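Side-chain contacts in SusD-like protein BACOVA_02651 (Bacteroides ovatus, PDB 5E75), which binds polysaccharide at the cell surface and probably captures xyloglucan before its transport into the periplasm for degradation: residues A215-V218 with C219-G223; L360-V363 with Y364-A368; F387-V390 with R391-A394; N354-I357 with L358-A361; V190-A193 with R194-W197. One frame throughout, in Å; residues are numbered along the deposited sequence.

Contact 1 (A215-V218 with C219-G223); sequences ASDV and CENSG
Cys219 opens the last turn of helix 205-221 by giving its backbone N to Ala215 O at 2.9 Å. Its SG stands beside its own backbone N and leans back over that turn, toward the side where Tyr364 of helix 360-372 packs. Glu220 repeats the i to i+4 bond to Ser216 O; its CG, anti to its carbonyl carbon, lies 3.2 Å from Ser216 O, and the bend at chi2 turns the carboxylate toward Arg382, with which it forms a salt bridge. Asn221 is joined twice to Asp217. Backbone N reaches Asp217 O, and ND2 donates to Asp217 OD1 at 2.9 Å with an N-H...O angle of 176°. The oxygen lies in the amide plane, whereas the amide nitrogen meets OD1 on its anti side, with the two flat groups turned 68° apart. Asp217 can offer that oxygen because its CG swings anti to the backbone N (chi1 -171°), carrying the carboxylate forward to the next turn; OD2 pairs with Lys184. Ser222 folds OG between its backbone N and carbonyl carbon, from where the hydroxyl donates to Val218 O at 2.8 Å. The backbone N of Ser222 bonds the same oxygen at 3.3 Å, and Gly223 then leaves the helix with positive phi. Val218 O thus takes both the backbone N and the hydroxyl of Ser222, and that hydroxyl also bonds Leu224 N, joining the last turn to the chain that leaves it; Asp217 shares its charge between an amide and a lysine, which probably steadies the carboxylate.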
loop_
_atom_site.group_PDB
_atom_site.type_symbol
_atom_site.label_atom_id
_atom_site.label_comp_id
_atom_site.label_asym_id
_atom_site.label_seq_id
_atom_site.Cartn_x
_atom_site.Cartn_y
_atom_site.Cartn_z
ATOM N N ALA A 215 14.522 -4.614 11.297
ATOM C CA ALA A 215 14.642 -4.842 9.868
ATOM C C ALA A 215 15.824 -5.769 9.557
ATOM O O ALA A 215 15.711 -6.661 8.728
ATOM C CB ALA A 215 14.779 -3.520 9.109
ATOM N N SER A 216 16.950 -5.576 10.242
ATOM C CA SER A 216 18.125 -6.410 9.978
ATOM C C SER A 216 17.843 -7.865 10.326
ATOM O O SER A 216 18.268 -8.769 9.625
ATOM C CB SER A 216 19.361 -5.911 10.722
ATOM O OG SER A 216 19.208 -6.006 12.107
ATOM N N ASP A 217 17.091 -8.090 11.406
ATOM C CA ASP A 217 16.735 -9.455 11.800
ATOM C C ASP A 217 15.971 -10.139 10.646
ATOM O O ASP A 217 16.303 -11.244 10.221
ATOM C CB ASP A 217 15.920 -9.397 13.096
ATOM C CG ASP A 217 15.672 -10.756 13.716
ATOM O OD1 ASP A 217 16.392 -11.727 13.408
ATOM O OD2 ASP A 217 14.740 -10.827 14.543
ATOM N N VAL A 218 14.967 -9.456 10.098
ATOM C CA VAL A 218 14.221 -10.013 8.974
ATOM C C VAL A 218 15.118 -10.245 7.754
ATOM O O VAL A 218 15.113 -11.321 7.154
ATOM C CB VAL A 218 13.040 -9.104 8.587
ATOM C CG1 VAL A 218 12.292 -9.661 7.385
ATOM C CG2 VAL A 218 12.077 -8.935 9.767
ATOM N N CYS A 219 15.880 -9.229 7.380
ATOM C CA CYS A 219 16.707 -9.319 6.190
ATOM C C CYS A 219 17.760 -10.413 6.288
ATOM O O CYS A 219 17.964 -11.182 5.346
ATOM C CB CYS A 219 17.388 -7.972 5.928
ATOM S SG CYS A 219 16.254 -6.629 5.492
ATOM N N GLU A 220 18.453 -10.458 7.418
ATOM C CA GLU A 220 19.573 -11.385 7.590
ATOM C C GLU A 220 19.186 -12.793 8.017
ATOM O O GLU A 220 19.865 -13.742 7.622
ATOM C CB GLU A 220 20.568 -10.848 8.619
ATOM C CG GLU A 220 21.139 -9.463 8.328
ATOM C CD GLU A 220 22.213 -9.412 7.244
ATOM O OE1 GLU A 220 22.410 -10.393 6.495
ATOM O OE2 GLU A 220 22.845 -8.336 7.156
ATOM N N ASN A 221 18.107 -12.949 8.796
ATOM C CA ASN A 221 17.855 -14.202 9.513
ATOM C C ASN A 221 16.593 -14.956 9.115
ATOM O O ASN A 221 16.409 -16.103 9.526
ATOM C CB ASN A 221 17.809 -13.942 11.031
ATOM C CG ASN A 221 19.110 -13.376 11.568
ATOM O OD1 ASN A 221 20.199 -13.768 11.138
ATOM N ND2 ASN A 221 19.006 -12.432 12.488
ATOM N N SER A 222 15.704 -14.334 8.342
ATOM C CA SER A 222 14.433 -14.968 8.012
ATOM C C SER A 222 14.545 -16.169 7.087
ATOM O O SER A 222 13.650 -17.015 7.082
ATOM C CB SER A 222 13.451 -13.974 7.395
ATOM O OG SER A 222 13.865 -13.569 6.103
ATOM N N GLY A 223 15.603 -16.222 6.279
ATOM C CA GLY A 223 15.747 -17.271 5.290
ATOM C C GLY A 223 14.892 -17.021 4.057
ATOM O O GLY A 223 14.825 -17.872 3.170
#

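Contact 2 (L360-V363 with Y364-A368)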
loop_
_atom_site.group_PDB
_atom_site.type_symbol
_atom_site.label_atom_id
_atom_site.label_comp_id
_atom_site.label_asym_id
_atom_site.label_seq_id
_atom_site.Cartn_x
_atom_site.Cartn_y
_atom_site.Cartn_z
ATOM N N LEU A 360 8.853 -8.356 1.323
ATOM C CA LEU A 360 10.231 -8.351 1.818
ATOM C C LEU A 360 11.042 -7.178 1.260
ATOM O O LEU A 360 11.871 -6.605 1.984
ATOM C CB LEU A 360 10.897 -9.695 1.515
ATOM C CG LEU A 360 12.295 -9.913 2.083
ATOM C CD1 LEU A 360 12.294 -9.967 3.599
ATOM C CD2 LEU A 360 12.877 -11.174 1.490
ATOM N N ALA A 361 10.799 -6.776 0.011
ATOM C CA ALA A 361 11.560 -5.657 -0.544
ATOM C C ALA A 361 11.344 -4.376 0.259
ATOM O O ALA A 361 12.228 -3.530 0.311
ATOM C CB ALA A 361 11.196 -5.423 -1.974
ATOM N N ASP A 362 10.163 -4.213 0.842
ATOM C CA ASP A 362 9.877 -3.061 1.708
ATOM C C ASP A 362 10.813 -3.078 2.920
ATOM O O ASP A 362 11.354 -2.047 3.329
ATOM C CB ASP A 362 8.408 -3.141 2.130
ATOM C CG ASP A 362 7.834 -1.844 2.621
ATOM O OD1 ASP A 362 8.567 -0.986 3.124
ATOM O OD2 ASP A 362 6.602 -1.692 2.493
ATOM N N VAL A 363 10.990 -4.255 3.512
ATOM C CA VAL A 363 11.865 -4.371 4.667
ATOM C C VAL A 363 13.309 -4.057 4.255
ATOM O O VAL A 363 14.030 -3.404 5.012
ATOM C CB VAL A 363 11.741 -5.746 5.374
ATOM C CG1 VAL A 363 12.517 -5.752 6.661
ATOM C CG2 VAL A 363 10.289 -6.079 5.655
ATOM N N TYR A 364 13.714 -4.500 3.065
ATOM C CA TYR A 364 15.058 -4.173 2.562
ATOM C C TYR A 364 15.250 -2.667 2.476
ATOM O O TYR A 364 16.264 -2.123 2.927
ATOM C CB TYR A 364 15.301 -4.793 1.173
ATOM C CG TYR A 364 15.591 -6.295 1.139
ATOM C CD1 TYR A 364 15.314 -7.116 2.221
ATOM C CD2 TYR A 364 16.157 -6.887 0.010
ATOM C CE1 TYR A 364 15.597 -8.479 2.174
ATOM C CE2 TYR A 364 16.428 -8.231 -0.033
ATOM C CZ TYR A 364 16.148 -9.028 1.043
ATOM O OH TYR A 364 16.476 -10.364 0.943
ATOM N N LEU A 365 14.293 -1.978 1.867
ATOM C CA LEU A 365 14.419 -0.541 1.697
ATOM C C LEU A 365 14.285 0.216 3.016
ATOM O O LEU A 365 14.943 1.233 3.223
ATOM C CB LEU A 365 13.408 -0.011 0.657
ATOM C CG LEU A 365 13.615 -0.521 -0.766
ATOM C CD1 LEU A 365 12.503 -0.042 -1.668
ATOM C CD2 LEU A 365 14.928 -0.095 -1.327
ATOM N N THR A 366 13.441 -0.289 3.913
ATOM C CA THR A 366 13.308 0.287 5.260
ATOM C C THR A 366 14.614 0.180 6.040
ATOM O O THR A 366 15.041 1.132 6.693
ATOM C CB THR A 366 12.151 -0.399 6.034
ATOM O OG1 THR A 366 10.919 -0.081 5.380
ATOM C CG2 THR A 366 12.037 0.057 7.490
ATOM N N TYR A 367 15.266 -0.967 5.950
ATOM C CA TYR A 367 16.554 -1.141 6.602
ATOM C C TYR A 367 17.565 -0.120 6.055
ATOM O O TYR A 367 18.271 0.544 6.823
ATOM C CB TYR A 367 17.046 -2.575 6.380
ATOM C CG TYR A 367 18.332 -2.957 7.091
ATOM C CD1 TYR A 367 18.752 -2.304 8.241
ATOM C CD2 TYR A 367 19.109 -3.992 6.606
ATOM C CE1 TYR A 367 19.932 -2.664 8.884
ATOM C CE2 TYR A 367 20.290 -4.357 7.240
ATOM C CZ TYR A 367 20.689 -3.688 8.377
ATOM O OH TYR A 367 21.868 -4.054 8.997
ATOM N N ALA A 368 17.619 0.035 4.733
ATOM C CA ALA A 368 18.530 0.994 4.132
ATOM C C ALA A 368 18.283 2.405 4.651
ATOM O O ALA A 368 19.220 3.140 4.987
ATOM C CB ALA A 368 18.419 0.967 2.603
#
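Leu360 lays its branched end against one side of the Tyr364 ring, one turn further along helix 360-372. CG comes closest, 3.6 Å from Tyr364 CE1, and CD2 reaches on to Tyr364 OH at 3.7 Å, so the leucine follows the ring from CE1 out to the hydroxyl. The two side chains cross obliquely. Leu360 gets there with CG anti to the backbone N (chi1 -174°), while the tyrosine ring swings back beside its own N (chi1 -76°) toward the preceding turn. Beneath them Tyr364 N donates to Leu360 O at 3.0 Å, which ties the same pair through the backbone. On another side of the helix, Asp362 O takes two bonds from Thr366: the backbone N at 2.8 Å in the usual helical manner, and the OG1 hydroxyl at 2.9 Å from above the carbonyl plane. The threonine hydroxyl is thereby satisfied inside a buried helix by a carbonyl of the preceding turn. The Asp362 carboxylate is engaged elsewhere, OD1 with Arg411 and OD2 with Lys189, two basic side chains that probably offset its buried charge. Leu365 and Tyr367 continue the helical ladder, bonded to Ala361 O and Val363 O. Every residue of the pair of segments that touches is buried, as expected of a helix enclosed on several sides: Leu360, Tyr364 and Tyr367 meet helix 205-221, Leu365 and Ala368 meet Phe387 on helix 382-393, and Ala361, Asp362 and Thr366 face helix 404-415.

Contact 3 (F387-V390 with R391-A394)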
loop_
_atom_site.group_PDB
_atom_site.type_symbol
_atom_site.label_atom_id
_atom_site.label_comp_id
_atom_site.label_asym_id
_atom_site.label_seq_id
_atom_site.Cartn_x
_atom_site.Cartn_y
_atom_site.Cartn_z
ATOM N N PHE A 387 19.422 -2.459 0.009
ATOM C CA PHE A 387 18.934 -1.535 -1.005
ATOM C C PHE A 387 19.342 -2.051 -2.387
ATOM O O PHE A 387 18.531 -2.113 -3.331
ATOM C CB PHE A 387 19.505 -0.125 -0.772
ATOM C CG PHE A 387 19.156 0.870 -1.840
ATOM C CD1 PHE A 387 19.902 0.950 -3.013
ATOM C CD2 PHE A 387 18.096 1.743 -1.675
ATOM C CE1 PHE A 387 19.582 1.863 -3.996
ATOM C CE2 PHE A 387 17.777 2.674 -2.668
ATOM C CZ PHE A 387 18.516 2.714 -3.830
ATOM N N ASN A 388 20.604 -2.449 -2.501
ATOM C CA ASN A 388 21.120 -2.886 -3.785
ATOM C C ASN A 388 20.595 -4.239 -4.241
ATOM O O ASN A 388 20.610 -4.525 -5.448
ATOM C CB ASN A 388 22.657 -2.801 -3.810
ATOM C CG ASN A 388 23.138 -1.395 -4.091
ATOM O OD1 ASN A 388 22.505 -0.647 -4.835
ATOM N ND2 ASN A 388 24.262 -1.029 -3.510
ATOM N N ARG A 389 20.079 -5.057 -3.320
ATOM C CA ARG A 389 19.396 -6.282 -3.707
ATOM C C ARG A 389 18.109 -5.947 -4.465
ATOM O O ARG A 389 17.737 -6.652 -5.401
ATOM C CB ARG A 389 19.070 -7.153 -2.489
ATOM C CG ARG A 389 20.262 -7.934 -1.913
ATOM C CD ARG A 389 20.671 -9.097 -2.820
ATOM N NE ARG A 389 19.568 -10.039 -2.934
ATOM C CZ ARG A 389 18.904 -10.342 -4.050
ATOM N NH1 ARG A 389 19.261 -9.852 -5.230
ATOM N NH2 ARG A 389 17.881 -11.188 -3.985
ATOM N N VAL A 390 17.431 -4.873 -4.052
ATOM C CA VAL A 390 16.215 -4.448 -4.747
ATOM C C VAL A 390 16.566 -3.978 -6.175
ATOM O O VAL A 390 15.880 -4.315 -7.154
ATOM C CB VAL A 390 15.463 -3.370 -3.945
ATOM C CG1 VAL A 390 14.229 -2.894 -4.707
ATOM C CG2 VAL A 390 15.048 -3.910 -2.576
ATOM N N ARG A 391 17.638 -3.203 -6.292
ATOM C CA ARG A 391 18.140 -2.774 -7.602
ATOM C C ARG A 391 18.498 -3.986 -8.472
ATOM O O ARG A 391 18.147 -4.054 -9.665
ATOM C CB ARG A 391 19.407 -1.928 -7.427
ATOM C CG ARG A 391 19.271 -0.683 -6.550
ATOM C CD ARG A 391 18.653 0.485 -7.271
ATOM N NE ARG A 391 19.468 0.959 -8.400
ATOM C CZ ARG A 391 19.137 1.998 -9.156
ATOM N NH1 ARG A 391 18.043 2.700 -8.895
ATOM N NH2 ARG A 391 19.914 2.364 -10.174
ATOM N N GLU A 392 19.255 -4.908 -7.888
ATOM C CA GLU A 392 19.722 -6.099 -8.588
ATOM C C GLU A 392 18.548 -6.942 -9.092
ATOM O O GLU A 392 18.562 -7.447 -10.217
ATOM C CB GLU A 392 20.605 -6.929 -7.656
ATOM C CG GLU A 392 21.237 -8.155 -8.257
ATOM C CD GLU A 392 22.239 -8.750 -7.305
ATOM O OE1 GLU A 392 21.878 -8.966 -6.129
ATOM O OE2 GLU A 392 23.410 -8.947 -7.712
ATOM N N ARG A 393 17.514 -7.102 -8.265
ATOM C CA ARG A 393 16.364 -7.887 -8.680
ATOM C C ARG A 393 15.647 -7.247 -9.873
ATOM O O ARG A 393 15.141 -7.956 -10.751
ATOM C CB ARG A 393 15.406 -8.095 -7.496
ATOM C CG ARG A 393 14.298 -9.111 -7.754
ATOM C CD ARG A 393 12.990 -8.487 -8.296
ATOM N NE ARG A 393 12.346 -7.642 -7.297
ATOM C CZ ARG A 393 11.607 -8.111 -6.296
ATOM N NH1 ARG A 393 11.377 -9.412 -6.176
ATOM N NH2 ARG A 393 11.093 -7.280 -5.396
ATOM N N ALA A 394 15.647 -5.914 -9.911
ATOM C CA ALA A 394 15.089 -5.162 -11.038
ATOM C C ALA A 394 16.003 -5.178 -12.268
ATOM O O ALA A 394 15.626 -4.661 -13.315
ATOM C CB ALA A 394 14.813 -3.724 -10.624
HETATM O O HOH W 1 13.104 -4.972 -7.450
#
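Val390 O is gripped by two donors near the end of helix 382-393: the backbone N of Ala394 at 3.2 Å and a water at 2.9 Å. The same water accepts from Arg393 NE at 2.8 Å, lying at the edge of the guanidinium and in its plane, so it bridges a terminal carbonyl to a side chain. Beyond it the Arg393 guanidinium pairs with Glu243 and Glu414. On the outer side of the helix Arg389 NH1 forms a salt bridge with Glu392 OE1 at 2.9 Å. The bond is bent, 145° at the hydrogen, and reaches OE1 on its anti side, with guanidinium and carboxylate 54° apart. Bends at chi2 and chi3 bring the guanidinium edge round to the glutamate, while NH2 pairs with Asp225. A leucine at Arg389 would probably leave Glu392 OE1 without this mate and Asp225 without its arginine partner. Phe387 and Arg391 run side by side in the same direction, ring and guanidinium only 12° from parallel; Phe387 CE1 lies 3.6 Å from Arg391 CG, so the aliphatic stem does the touching. The Arg391 guanidinium goes on to Asn397 O, Glu410 and Glu293. This is i to i+3 and i to i+4 pairing near the C-terminal end of a largely buried helix of the helical, TPR-related SusD fold, with arginines linking it to neighbouring loops and helices.

Contact 4 (N354-I357 with L358-A361); sequences NTYI and LRLA
Arg359 sets its aliphatic stem flat over one face of the Tyr356 ring, with CD almost exactly above the centre, 3.8 Å from the centroid and 5° off the ring normal. This is a CH-pi contact made by a methylene, not by the charged end: CZ stands 5.8 Å from the centroid, so any cation-pi attraction is weak at most, and the guanidinium plane is turned 72° from the ring. CG shares the same face, reaching Tyr356 CD1 at 3.5 Å. In Tyr356, chi1 sets the ring beside its own backbone N, and chi2 (-69°) turns its face to the arginine. Arg359 runs out from the strand and bends only at chi3, which carries the guanidinium past the ring to Glu418, Glu243 and Glu414; Arg393 lies close by as a like charge within this acidic group. The tyrosine hydroxyl is held by Leu233 O and Asn241, fixing the far end of the ring. An alanine in place of Tyr356 would be likely to leave the arginine stem without its flat support and Leu233 O without the phenol. Between the two residues the chain makes a classic beta bulge: Ile357 and Leu358 both lie opposite Leu246, and the chain turns a corner at Ile357. Strand 355-359 runs antiparallel to strand 244-248, with Leu358 also packing on Ile186 and Lys189 of helix 180-195. Arg359 then occupies the N-cap position, directly before helix 360-372, and its side chain meets Phe415 of helix 404-415.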
loop_
_atom_site.group_PDB
_atom_site.type_symbol
_atom_site.label_atom_id
_atom_site.label_comp_id
_atom_site.label_asym_id
_atom_site.label_seq_id
_atom_site.Cartn_x
_atom_site.Cartn_y
_atom_site.Cartn_z
ATOM N N ASN A 354 -4.076 -11.491 -4.511
ATOM C CA ASN A 354 -4.047 -10.959 -3.164
ATOM C C ASN A 354 -3.693 -9.472 -3.190
ATOM O O ASN A 354 -3.167 -8.967 -4.208
ATOM C CB ASN A 354 -3.013 -11.706 -2.314
ATOM C CG ASN A 354 -3.493 -13.067 -1.853
ATOM O OD1 ASN A 354 -4.676 -13.399 -1.952
ATOM N ND2 ASN A 354 -2.572 -13.856 -1.342
ATOM N N THR A 355 -3.969 -8.773 -2.088
ATOM C CA THR A 355 -3.546 -7.374 -1.950
ATOM C C THR A 355 -2.404 -7.317 -0.943
ATOM O O THR A 355 -2.579 -7.599 0.231
ATOM C CB THR A 355 -4.692 -6.474 -1.446
ATOM O OG1 THR A 355 -5.800 -6.557 -2.349
ATOM C CG2 THR A 355 -4.262 -5.020 -1.339
ATOM N N TYR A 356 -1.207 -6.986 -1.401
ATOM C CA TYR A 356 -0.057 -6.909 -0.511
ATOM C C TYR A 356 -0.243 -5.867 0.588
ATOM O O TYR A 356 -0.739 -4.762 0.338
ATOM C CB TYR A 356 1.208 -6.561 -1.291
ATOM C CG TYR A 356 1.754 -7.687 -2.119
ATOM C CD1 TYR A 356 2.313 -8.808 -1.514
ATOM C CD2 TYR A 356 1.736 -7.633 -3.503
ATOM C CE1 TYR A 356 2.818 -9.845 -2.249
ATOM C CE2 TYR A 356 2.258 -8.684 -4.265
ATOM C CZ TYR A 356 2.787 -9.794 -3.611
ATOM O OH TYR A 356 3.305 -10.851 -4.318
ATOM N N ILE A 357 0.170 -6.232 1.800
ATOM C CA ILE A 357 0.322 -5.297 2.903
ATOM C C ILE A 357 1.810 -5.065 3.166
ATOM O O ILE A 357 2.239 -3.923 3.353
ATOM C CB ILE A 357 -0.415 -5.786 4.172
ATOM C CG1 ILE A 357 -1.923 -5.786 3.927
ATOM C CG2 ILE A 357 -0.062 -4.920 5.391
ATOM C CD1 ILE A 357 -2.752 -6.451 5.039
ATOM N N LEU A 358 2.598 -6.142 3.158
ATOM C CA LEU A 358 4.046 -6.044 3.318
ATOM C C LEU A 358 4.807 -7.057 2.454
ATOM O O LEU A 358 4.575 -8.267 2.571
ATOM C CB LEU A 358 4.448 -6.253 4.780
ATOM C CG LEU A 358 5.946 -6.085 5.090
ATOM C CD1 LEU A 358 6.361 -4.625 4.921
ATOM C CD2 LEU A 358 6.258 -6.591 6.487
ATOM N N ARG A 359 5.705 -6.563 1.601
ATOM C CA ARG A 359 6.658 -7.403 0.887
ATOM C C ARG A 359 8.058 -7.308 1.502
ATOM O O ARG A 359 8.440 -6.282 2.063
ATOM C CB ARG A 359 6.745 -6.987 -0.593
ATOM C CG ARG A 359 5.551 -7.379 -1.399
ATOM C CD ARG A 359 5.824 -7.372 -2.882
ATOM N NE ARG A 359 5.872 -6.065 -3.533
ATOM C CZ ARG A 359 6.969 -5.495 -4.022
ATOM N NH1 ARG A 359 8.175 -6.006 -3.796
ATOM N NH2 ARG A 359 6.864 -4.372 -4.716
ATOM N N LEU A 360 8.853 -8.356 1.323
ATOM C CA LEU A 360 10.231 -8.351 1.818
ATOM C C LEU A 360 11.042 -7.178 1.260
ATOM O O LEU A 360 11.871 -6.605 1.984
ATOM C CB LEU A 360 10.897 -9.695 1.515
ATOM C CG LEU A 360 12.295 -9.913 2.083
ATOM C CD1 LEU A 360 12.294 -9.967 3.599
ATOM C CD2 LEU A 360 12.877 -11.174 1.490
ATOM N N ALA A 361 10.799 -6.776 0.011
ATOM C CA ALA A 361 11.560 -5.657 -0.544
ATOM C C ALA A 361 11.344 -4.376 0.259
ATOM O O ALA A 361 12.228 -3.530 0.311
ATOM C CB ALA A 361 11.196 -5.423 -1.974
#

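Contact 5 (V190-A193 with R194-W197)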
loop_
_atom_site.group_PDB
_atom_site.type_symbol
_atom_site.label_atom_id
_atom_site.label_comp_id
_atom_site.label_asym_id
_atom_site.label_seq_id
_atom_site.Cartn_x
_atom_site.Cartn_y
_atom_site.Cartn_z
ATOM N N VAL A 190 7.303 1.092 11.461
ATOM C CA VAL A 190 6.683 1.978 12.446
ATOM C C VAL A 190 7.744 2.797 13.202
ATOM O O VAL A 190 7.600 4.011 13.343
ATOM C CB VAL A 190 5.768 1.171 13.404
ATOM C CG1 VAL A 190 5.264 2.049 14.530
ATOM C CG2 VAL A 190 4.595 0.587 12.640
ATOM N N TYR A 191 8.799 2.140 13.677
ATOM C CA TYR A 191 9.868 2.872 14.350
ATOM C C TYR A 191 10.533 3.882 13.411
ATOM O O TYR A 191 10.819 5.018 13.811
ATOM C CB TYR A 191 10.904 1.915 14.933
ATOM C CG TYR A 191 10.536 1.343 16.281
ATOM C CD1 TYR A 191 10.298 2.173 17.374
ATOM C CD2 TYR A 191 10.419 -0.013 16.462
ATOM C CE1 TYR A 191 9.967 1.665 18.609
ATOM C CE2 TYR A 191 10.101 -0.541 17.712
ATOM C CZ TYR A 191 9.863 0.316 18.767
ATOM O OH TYR A 191 9.541 -0.189 20.023
ATOM N N LEU A 192 10.775 3.493 12.161
ATOM C CA LEU A 192 11.344 4.444 11.212
ATOM C C LEU A 192 10.408 5.632 11.008
ATOM O O LEU A 192 10.855 6.798 10.988
ATOM C CB LEU A 192 11.679 3.781 9.870
ATOM C CG LEU A 192 12.268 4.700 8.789
ATOM C CD1 LEU A 192 13.599 5.327 9.239
ATOM C CD2 LEU A 192 12.425 3.933 7.497
ATOM N N ALA A 193 9.105 5.359 10.876
ATOM C CA ALA A 193 8.135 6.430 10.698
ATOM C C ALA A 193 8.075 7.347 11.910
ATOM O O ALA A 193 7.934 8.559 11.768
ATOM C CB ALA A 193 6.735 5.848 10.401
ATOM N N ARG A 194 8.162 6.778 13.113
ATOM C CA ARG A 194 8.106 7.597 14.318
ATOM C C ARG A 194 9.370 8.448 14.506
ATOM O O ARG A 194 9.299 9.550 15.065
ATOM C CB ARG A 194 7.855 6.739 15.567
ATOM C CG ARG A 194 7.472 7.599 16.771
ATOM C CD ARG A 194 7.120 6.808 18.017
ATOM N NE ARG A 194 8.287 6.180 18.615
ATOM C CZ ARG A 194 8.270 5.541 19.774
ATOM N NH1 ARG A 194 7.134 5.460 20.461
ATOM N NH2 ARG A 194 9.388 5.005 20.237
ATOM N N SER A 195 10.506 7.941 14.032
ATOM C CA SER A 195 11.799 8.538 14.365
ATOM C C SER A 195 11.836 10.037 14.066
ATOM O O SER A 195 12.328 10.809 14.880
ATOM C CB SER A 195 12.953 7.811 13.671
ATOM O OG SER A 195 12.939 8.012 12.267
ATOM N N GLY A 196 11.310 10.451 12.918
ATOM C CA GLY A 196 11.343 11.851 12.534
ATOM C C GLY A 196 10.029 12.593 12.679
ATOM O O GLY A 196 9.915 13.754 12.287
ATOM N N TRP A 197 9.019 11.923 13.229
ATOM C CA TRP A 197 7.645 12.431 13.166
ATOM C C TRP A 197 7.448 13.626 14.074
ATOM O O TRP A 197 7.493 13.497 15.283
ATOM C CB TRP A 197 6.700 11.289 13.522
ATOM C CG TRP A 197 5.209 11.511 13.377
ATOM C CD1 TRP A 197 4.387 12.178 14.244
ATOM C CD2 TRP A 197 4.359 10.969 12.358
ATOM N NE1 TRP A 197 3.082 12.100 13.819
ATOM C CE2 TRP A 197 3.043 11.371 12.660
ATOM C CE3 TRP A 197 4.583 10.183 11.233
ATOM C CZ2 TRP A 197 1.956 11.018 11.862
ATOM C CZ3 TRP A 197 3.493 9.847 10.426
ATOM C CH2 TRP A 197 2.201 10.257 10.761
HETATM O O HOH W 2 10.562 9.455 10.219
#
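Tyr191 and Arg194 run side by side in the same direction from the last turns of helix 180-195, the arginine NH2 lying 3.8 Å from Tyr191 CE1 at the ring edge, in its plane. The guanidinium is turned 73° from that ring, so no stack forms. Arg194 runs out straight as far as CD, with CG anti to the backbone N (chi1 -167°), and bends at chi3, which brings NH2 back beside the tyrosine and within reach of its salt-bridge partner Asp207. Ser195 takes the rotamer that tucks OG between its N and carbonyl carbon (chi1 69°), so the hydroxyl donates to Leu192 O at 2.7 Å; a water lies 2.8 Å from Leu192 O, probably donating to it, and accepts from Gly196 N at 3.0 Å. Trp197 lies past the helix, its CB 3.5 Å from Ala193 O; its NE1 bonds Glu151 and its ring meets Phe155 edge to face. The serine hydroxyl thus serves Leu192 O where the helix ends, and the water bridges that carbonyl to Gly196 N, an amide to which it is not bonded directly.

Overall arrangement
From the N terminus, contact 5 ends helix 180-195 and contact 1 ends helix 205-221, the next helix in the chain. Contact 4 then carries strand 355-359 into helix 360-372, where contact 2 begins on the shared residues Leu360 and Ala361; contact 3 follows on helix 382-393. Each joins consecutive residues and closes no long loop; none cross, and only contacts 4 and 2 overlap. Contact 2 is the hub: Tyr364 touches Cys219 of contact 1 and Arg389 of contact 3, while Thr366 meets Leu192 of contact 5. Contacts 3 and 4 meet at Arg393 and Ala361, so helix 360-372 gathers the other helices and the two-stranded sheet.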